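Local coordinates for protein putative amidohydrolase (Unidentified, PDB 3FEQ) that probably works as a zinc-dependent prolidase of the amidohydrolase superfamily, hydrolysing dipeptides that end in proline, at residues F61-V66 against A330-E335; S104-G109 against Y227-A232. All blocks are in the same frame, centred on the assembly; numbering follows the deposited sequence.

Contacts 1 and 2 meet through one sheet, in which strands 56-66 and 102-107 are parallel neighbours. The centres of the two contacts lie about 13 Å apart. Two probable backbone hydrogen bonds join them: D63 O to R106 N at 2.7 Å and V66 O to A108 N at 2.8 Å. Contact 1 ties strand 56-66 to the loop before helix 335-340, and contact 2 links strands 102-107 and 228-234. Each contains one zinc ligand, H65 in contact 1 and H231 in contact 2. The two zinc ions are 2.9 Å apart. A108 also packs on H65, with A108 CB 3.5 Å from H65 NE2. Contact 2 is nested within the loop closed by contact 1.

Contact 1 of 2, residues F61-V66 against A330-E335; sequences FIDCHV and AFQSGE. With ZN (zinc ion), chain U.
D63 and Q332 each carry CG opposite the backbone N, with chi1 of -167° in D63. The Q332 chain then stays extended (chi2 -175°), so its amide reaches across to the carboxylate from the opposite direction. Q332 NE2 donates to D63 OD2 at 3.1 Å, with a fairly straight N-H...O angle of 161°. The donor meets OD2 on the anti side, tilted out of the carboxylate plane, while OD2 lies close to the amide plane. Beside this bond, V66 CG1 sits 4.2 Å from Q332 NE2.

The other end of the amide is also held, since R100 NE bonds to Q332 OE1. D63 OD2 has a second partner in S322 OG. D63 OD1 accepts from H65 N at 3.1 Å, which makes an Asx turn. It sits at the corner of C64 and H65 and ends on H65, first histidine of the amidohydrolase HxH metal motif. H65 NE2 binds zinc at 2.5 Å, with the metal in the ring plane. H67 binds it too.

D63 is therefore a second-shell residue that fixes the backbone of a zinc ligand. Its buried carboxylate is held by an amide, a hydroxyl and a backbone N-H, which would suit a negative charge.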
ATOM      1  N   PHE C  61     -17.268  45.810  -9.150  1.00 39.03           N
ATOM      2  CA  PHE C  61     -17.561  45.230  -7.858  1.00 39.88           C
ATOM      3  C   PHE C  61     -16.711  44.000  -7.583  1.00 42.23           C
ATOM      4  O   PHE C  61     -16.366  43.251  -8.496  1.00 48.37           O
ATOM      5  CB  PHE C  61     -19.024  44.849  -7.749  1.00 42.55           C
ATOM      6  CG  PHE C  61     -19.970  45.910  -8.198  1.00 51.39           C
ATOM      7  CD1 PHE C  61     -19.781  47.237  -7.846  1.00 58.35           C
ATOM      8  CD2 PHE C  61     -21.109  45.564  -8.908  1.00 55.63           C
ATOM      9  CE1 PHE C  61     -20.684  48.205  -8.246  1.00 58.07           C
ATOM     10  CE2 PHE C  61     -22.014  46.520  -9.302  1.00 49.82           C
ATOM     11  CZ  PHE C  61     -21.798  47.849  -8.976  1.00 49.70           C
ATOM     12  N   ILE C  62     -16.406  43.793  -6.306  1.00 38.16           N
ATOM     13  CA  ILE C  62     -15.689  42.628  -5.837  1.00 26.78           C
ATOM     14  C   ILE C  62     -16.556  41.862  -4.856  1.00 30.50           C
ATOM     15  O   ILE C  62     -17.035  42.425  -3.877  1.00 38.46           O
ATOM     16  CB  ILE C  62     -14.434  43.040  -5.094  1.00 38.68           C
ATOM     17  CG1 ILE C  62     -13.657  44.079  -5.902  1.00 30.57           C
ATOM     18  CG2 ILE C  62     -13.603  41.805  -4.728  1.00 37.79           C
ATOM     19  CD1 ILE C  62     -12.474  44.657  -5.173  1.00 17.94           C
ATOM     20  N   ASP C  63     -16.742  40.574  -5.112  1.00 33.15           N
ATOM     21  CA  ASP C  63     -17.513  39.709  -4.222  1.00 34.95           C
ATOM     22  C   ASP C  63     -16.592  38.788  -3.436  1.00 40.93           C
ATOM     23  O   ASP C  63     -15.836  38.005  -4.022  1.00 45.02           O
ATOM     24  CB  ASP C  63     -18.496  38.871  -5.026  1.00 28.78           C
ATOM     25  CG  ASP C  63     -19.527  38.206  -4.162  1.00 36.86           C
ATOM     26  OD1 ASP C  63     -19.202  37.820  -3.012  1.00 47.48           O
ATOM     27  OD2 ASP C  63     -20.673  38.071  -4.646  1.00 31.34           O
ATOM     28  N   CYS C  64     -16.686  38.853  -2.112  1.00 25.69           N
ATOM     29  CA  CYS C  64     -15.669  38.259  -1.270  1.00 31.62           C
ATOM     30  C   CYS C  64     -16.007  36.858  -0.822  1.00 34.90           C
ATOM     31  O   CYS C  64     -15.241  36.257  -0.068  1.00 41.15           O
ATOM     32  CB  CYS C  64     -15.437  39.114  -0.028  1.00 43.55           C
ATOM     33  SG  CYS C  64     -14.784  40.722  -0.374  1.00 37.68           S
ATOM     34  N   HIS C  65     -17.172  36.360  -1.234  1.00 31.38           N
ATOM     35  CA  HIS C  65     -17.535  34.968  -0.981  1.00 31.48           C
ATOM     36  C   HIS C  65     -18.444  34.411  -2.083  1.00 34.77           C
ATOM     37  O   HIS C  65     -19.655  34.583  -2.043  1.00 40.34           O
ATOM     38  CB  HIS C  65     -18.197  34.843   0.400  1.00 17.06           C
ATOM     39  CG  HIS C  65     -18.183  33.458   0.969  1.00 24.48           C
ATOM     40  ND1 HIS C  65     -17.427  33.108   2.067  1.00 37.69           N
ATOM     41  CD2 HIS C  65     -18.858  32.340   0.607  1.00 35.49           C
ATOM     42  CE1 HIS C  65     -17.631  31.831   2.351  1.00 50.43           C
ATOM     43  NE2 HIS C  65     -18.492  31.339   1.476  1.00 25.83           N
ATOM     44  N   VAL C  66     -17.853  33.748  -3.072  1.00 38.48           N
ATOM     45  CA  VAL C  66     -18.625  32.962  -4.046  1.00 37.46           C
ATOM     46  C   VAL C  66     -18.149  31.513  -4.118  1.00 34.64           C
ATOM     47  O   VAL C  66     -17.031  31.201  -3.713  1.00 35.07           O
ATOM     48  CB  VAL C  66     -18.528  33.549  -5.460  1.00 25.79           C
ATOM     49  CG1 VAL C  66     -19.162  34.914  -5.519  1.00 30.83           C
ATOM     50  CG2 VAL C  66     -17.102  33.610  -5.897  1.00 25.13           C
ATOM     51  N   ALA C 330     -28.621  33.827  -9.434  1.00 43.21           N
ATOM     52  CA  ALA C 330     -29.171  35.022 -10.044  1.00 45.36           C
ATOM     53  C   ALA C 330     -29.395  36.149  -9.045  1.00 46.09           C
ATOM     54  O   ALA C 330     -29.384  37.317  -9.417  1.00 53.56           O
ATOM     55  CB  ALA C 330     -30.461  34.686 -10.759  1.00 47.26           C
ATOM     56  N   PHE C 331     -29.550  35.809  -7.770  1.00 46.17           N
ATOM     57  CA  PHE C 331     -29.943  36.793  -6.763  1.00 41.17           C
ATOM     58  C   PHE C 331     -28.770  37.594  -6.208  1.00 42.47           C
ATOM     59  O   PHE C 331     -28.931  38.337  -5.246  1.00 46.89           O
ATOM     60  CB  PHE C 331     -30.707  36.120  -5.620  1.00 42.78           C
ATOM     61  CG  PHE C 331     -31.984  35.457  -6.051  1.00 46.28           C
ATOM     62  CD1 PHE C 331     -32.156  34.095  -5.892  1.00 47.60           C
ATOM     63  CD2 PHE C 331     -33.006  36.195  -6.632  1.00 53.92           C
ATOM     64  CE1 PHE C 331     -33.323  33.475  -6.305  1.00 57.59           C
ATOM     65  CE2 PHE C 331     -34.166  35.581  -7.062  1.00 55.65           C
ATOM     66  CZ  PHE C 331     -34.329  34.220  -6.890  1.00 56.32           C
ATOM     67  N   GLN C 332     -27.610  37.466  -6.845  1.00 41.42           N
ATOM     68  CA  GLN C 332     -26.337  37.969  -6.324  1.00 44.81           C
ATOM     69  C   GLN C 332     -26.373  39.431  -5.870  1.00 47.09           C
ATOM     70  O   GLN C 332     -25.805  39.785  -4.823  1.00 33.83           O
ATOM     71  CB  GLN C 332     -25.226  37.776  -7.369  1.00 36.35           C
ATOM     72  CG  GLN C 332     -23.801  37.931  -6.847  1.00 29.69           C
ATOM     73  CD  GLN C 332     -22.786  37.837  -7.972  1.00 46.34           C
ATOM     74  OE1 GLN C 332     -23.143  37.942  -9.153  1.00 40.48           O
ATOM     75  NE2 GLN C 332     -21.519  37.621  -7.619  1.00 35.83           N
ATOM     76  N   SER C 333     -27.014  40.274  -6.676  1.00 45.05           N
ATOM     77  CA  SER C 333     -26.881  41.717  -6.513  1.00 48.69           C
ATOM     78  C   SER C 333     -27.771  42.210  -5.393  1.00 50.12           C
ATOM     79  O   SER C 333     -27.509  43.255  -4.800  1.00 48.72           O
ATOM     80  CB  SER C 333     -27.216  42.432  -7.814  1.00 49.10           C
ATOM     81  OG  SER C 333     -26.364  41.968  -8.842  1.00 55.73           O
ATOM     82  N   GLY C 334     -28.785  41.409  -5.077  1.00 48.46           N
ATOM     83  CA  GLY C 334     -29.721  41.699  -4.001  1.00 43.68           C
ATOM     84  C   GLY C 334     -29.071  41.962  -2.661  1.00 44.55           C
ATOM     85  O   GLY C 334     -29.656  42.635  -1.816  1.00 51.14           O
ATOM     86  N   GLU C 335     -27.858  41.445  -2.467  1.00 41.38           N
ATOM     87  CA  GLU C 335     -27.127  41.645  -1.217  1.00 47.56           C
ATOM     88  C   GLU C 335     -26.826  43.128  -0.948  1.00 43.96           C
ATOM     89  O   GLU C 335     -26.762  43.552   0.201  1.00 39.45           O
ATOM     90  CB  GLU C 335     -25.858  40.777  -1.180  1.00 44.42           C
ATOM     91  CG  GLU C 335     -24.921  41.007   0.017  1.00 52.88           C
ATOM     92  CD  GLU C 335     -25.336  40.273   1.286  1.00 61.10           C
ATOM     93  OE1 GLU C 335     -24.922  40.706   2.384  1.00 65.94           O
ATOM     94  OE2 GLU C 335     -26.067  39.265   1.193  1.00 61.36           O
TER
HETATM   95 ZN    ZN U 425     -19.177  28.892   1.523  0.50 42.80          ZN

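Contact 2 of 2, residues S104-G109 against Y227-A232; sequences SVRDAG and YVMAHA. With ZN (zinc ion), chain V.
R106 meets Y227 and M229 across the interior of the TIM-barrel domain. Strands 102-107 and 228-234 are not neighbours in a sheet, so side chains make this contact. The three residues are buried.

R106 leaves its strand extended as far as CD. It then bends at chi3 (66°), and this sets the guanidinium with its edge at Y227 and one face under M229. R106 NH1 donates to Y227 OH at 3.0 Å, with an N-H...O angle of 162°. The hydroxyl oxygen lies almost in the guanidinium plane. The tyrosine ring presents its edge, and the two flat groups are nearly coplanar. Y227 CE1 lies 3.3 Å from R106 NH1.

M229 takes another side of the same group. Its CG stands between the backbone N and the carbonyl carbon (chi1 51°), and the chain runs extended through chi2 and bends at chi3. The thioether thus lies over one guanidinium face. M229 SD sits 3.4 Å above the plane, over its centre. M229 CE continues across that face to 3.4 Å from R106 NH2. The same methyl also packs on A108.

Further partners fix the rotation of the arginine. R106 NE bonds to C64 O, and R106 NH2 forms a salt bridge with E250 OE2. The other oxygen of E250 bonds to the zinc ligand H65, so R106 acts behind the metal site and may help to position E250.

Two residues beyond M229, the strand delivers H231 to the second zinc ion, which H251 also binds. The metal is taken by H231 ND1, at 2.3 Å from the zinc.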
ATOM      1  N   SER C 104     -14.235  41.248  -9.961  1.00 37.79           N
ATOM      2  CA  SER C 104     -13.359  40.419  -9.162  1.00 29.83           C
ATOM      3  C   SER C 104     -14.229  39.631  -8.205  1.00 27.91           C
ATOM      4  O   SER C 104     -15.279  40.107  -7.800  1.00 23.96           O
ATOM      5  CB  SER C 104     -12.366  41.295  -8.405  1.00 39.20           C
ATOM      6  OG  SER C 104     -11.515  41.990  -9.312  1.00 50.17           O
ATOM      7  N   VAL C 105     -13.865  38.377  -7.958  1.00 38.16           N
ATOM      8  CA  VAL C 105     -14.548  37.549  -6.960  1.00 33.74           C
ATOM      9  C   VAL C 105     -13.521  36.738  -6.218  1.00 30.72           C
ATOM     10  O   VAL C 105     -12.532  36.299  -6.811  1.00 32.27           O
ATOM     11  CB  VAL C 105     -15.558  36.540  -7.567  1.00 30.00           C
ATOM     12  CG1 VAL C 105     -16.838  37.224  -7.989  1.00 32.86           C
ATOM     13  CG2 VAL C 105     -14.941  35.754  -8.698  1.00 38.47           C
ATOM     14  N   ARG C 106     -13.753  36.557  -4.920  1.00 22.52           N
ATOM     15  CA  ARG C 106     -12.938  35.671  -4.111  1.00 30.04           C
ATOM     16  C   ARG C 106     -13.692  34.375  -3.910  1.00 33.29           C
ATOM     17  O   ARG C 106     -14.625  34.333  -3.123  1.00 37.02           O
ATOM     18  CB  ARG C 106     -12.660  36.297  -2.757  1.00 31.65           C
ATOM     19  CG  ARG C 106     -11.582  35.611  -1.968  1.00 30.23           C
ATOM     20  CD  ARG C 106     -11.323  36.364  -0.679  1.00 19.92           C
ATOM     21  NE  ARG C 106     -12.475  36.323   0.211  1.00 18.88           N
ATOM     22  CZ  ARG C 106     -12.398  36.407   1.537  1.00 40.73           C
ATOM     23  NH1 ARG C 106     -11.216  36.559   2.142  1.00 31.25           N
ATOM     24  NH2 ARG C 106     -13.508  36.340   2.263  1.00 35.83           N
ATOM     25  N   ASP C 107     -13.286  33.331  -4.630  1.00 35.94           N
ATOM     26  CA  ASP C 107     -13.902  32.013  -4.529  1.00 37.84           C
ATOM     27  C   ASP C 107     -13.543  31.341  -3.211  1.00 38.83           C
ATOM     28  O   ASP C 107     -12.392  31.366  -2.784  1.00 43.60           O
ATOM     29  CB  ASP C 107     -13.459  31.124  -5.697  1.00 46.72           C
ATOM     30  CG  ASP C 107     -14.241  29.822  -5.775  1.00 41.86           C
ATOM     31  OD1 ASP C 107     -13.748  28.793  -5.258  1.00 46.18           O
ATOM     32  OD2 ASP C 107     -15.342  29.832  -6.361  1.00 41.54           O
ATOM     33  N   ALA C 108     -14.540  30.742  -2.570  1.00 41.13           N
ATOM     34  CA  ALA C 108     -14.380  30.243  -1.211  1.00 41.16           C
ATOM     35  C   ALA C 108     -14.290  28.730  -1.233  1.00 29.20           C
ATOM     36  O   ALA C 108     -14.880  28.054  -0.414  1.00 32.81           O
ATOM     37  CB  ALA C 108     -15.540  30.715  -0.321  1.00 38.82           C
ATOM     38  N   GLY C 109     -13.541  28.203  -2.189  1.00 38.00           N
ATOM     39  CA  GLY C 109     -13.375  26.762  -2.317  1.00 38.17           C
ATOM     40  C   GLY C 109     -14.138  26.219  -3.501  1.00 27.12           C
ATOM     41  O   GLY C 109     -15.321  26.475  -3.640  1.00 28.03           O
ATOM     42  N   TYR C 227      -3.335  35.017   3.885  1.00 14.88           N
ATOM     43  CA  TYR C 227      -4.126  34.910   5.097  1.00 18.76           C
ATOM     44  C   TYR C 227      -5.123  33.735   5.008  1.00 27.05           C
ATOM     45  O   TYR C 227      -5.324  33.143   3.954  1.00 36.81           O
ATOM     46  CB  TYR C 227      -4.914  36.213   5.297  1.00 25.22           C
ATOM     47  CG  TYR C 227      -5.872  36.493   4.157  1.00 22.78           C
ATOM     48  CD1 TYR C 227      -7.196  36.098   4.221  1.00 24.64           C
ATOM     49  CD2 TYR C 227      -5.431  37.080   2.984  1.00 18.43           C
ATOM     50  CE1 TYR C 227      -8.072  36.315   3.162  1.00  2.93           C
ATOM     51  CE2 TYR C 227      -6.304  37.294   1.924  1.00 32.23           C
ATOM     52  CZ  TYR C 227      -7.621  36.896   2.020  1.00 20.40           C
ATOM     53  OH  TYR C 227      -8.481  37.100   0.962  1.00 26.11           O
ATOM     54  N   VAL C 228      -5.785  33.455   6.119  1.00 27.44           N
ATOM     55  CA  VAL C 228      -6.821  32.445   6.195  1.00 24.11           C
ATOM     56  C   VAL C 228      -8.186  33.120   6.323  1.00 32.12           C
ATOM     57  O   VAL C 228      -8.369  34.012   7.150  1.00 28.92           O
ATOM     58  CB  VAL C 228      -6.618  31.583   7.450  1.00 18.11           C
ATOM     59  CG1 VAL C 228      -7.862  30.785   7.774  1.00 25.00           C
ATOM     60  CG2 VAL C 228      -5.446  30.690   7.279  1.00 27.81           C
ATOM     61  N   MET C 229      -9.135  32.705   5.493  1.00 35.13           N
ATOM     62  CA  MET C 229     -10.543  33.038   5.700  1.00 30.18           C
ATOM     63  C   MET C 229     -11.220  31.848   6.359  1.00 32.09           C
ATOM     64  O   MET C 229     -10.821  30.711   6.134  1.00 47.19           O
ATOM     65  CB  MET C 229     -11.234  33.399   4.377  1.00 29.82           C
ATOM     66  CG  MET C 229     -11.061  32.399   3.231  1.00 29.41           C
ATOM     67  SD  MET C 229     -11.653  33.072   1.667  1.00 16.37           S
ATOM     68  CE  MET C 229     -13.393  32.942   1.995  1.00  8.35           C
ATOM     69  N   ALA C 230     -12.241  32.097   7.169  1.00 22.78           N
ATOM     70  CA  ALA C 230     -12.744  31.064   8.063  1.00 23.60           C
ATOM     71  C   ALA C 230     -14.246  31.133   8.267  1.00 27.99           C
ATOM     72  O   ALA C 230     -14.801  32.174   8.600  1.00 37.15           O
ATOM     73  CB  ALA C 230     -12.025  31.126   9.398  1.00 35.04           C
ATOM     74  N   HIS C 231     -14.901  30.003   8.071  1.00 36.13           N
ATOM     75  CA  HIS C 231     -16.346  29.940   8.128  1.00 37.91           C
ATOM     76  C   HIS C 231     -16.730  29.693   9.582  1.00 33.54           C
ATOM     77  O   HIS C 231     -16.249  28.746  10.204  1.00 35.34           O
ATOM     78  CB  HIS C 231     -16.835  28.821   7.203  1.00 33.01           C
ATOM     79  CG  HIS C 231     -18.209  28.323   7.515  1.00 42.14           C
ATOM     80  ND1 HIS C 231     -19.288  28.558   6.688  1.00 54.47           N
ATOM     81  CD2 HIS C 231     -18.667  27.535   8.515  1.00 37.52           C
ATOM     82  CE1 HIS C 231     -20.360  27.975   7.189  1.00 48.81           C
ATOM     83  NE2 HIS C 231     -20.011  27.348   8.299  1.00 48.39           N
ATOM     84  N   ALA C 232     -17.558  30.572  10.134  1.00 30.56           N
ATOM     85  CA  ALA C 232     -17.921  30.496  11.555  1.00 36.02           C
ATOM     86  C   ALA C 232     -19.212  31.238  11.802  1.00 34.46           C
ATOM     87  O   ALA C 232     -19.417  32.311  11.246  1.00 36.24           O
ATOM     88  CB  ALA C 232     -16.800  31.061  12.452  1.00 22.05           C
TER
HETATM   89 ZN    ZN V 426     -19.200  28.856   4.420  0.50 38.19          ZN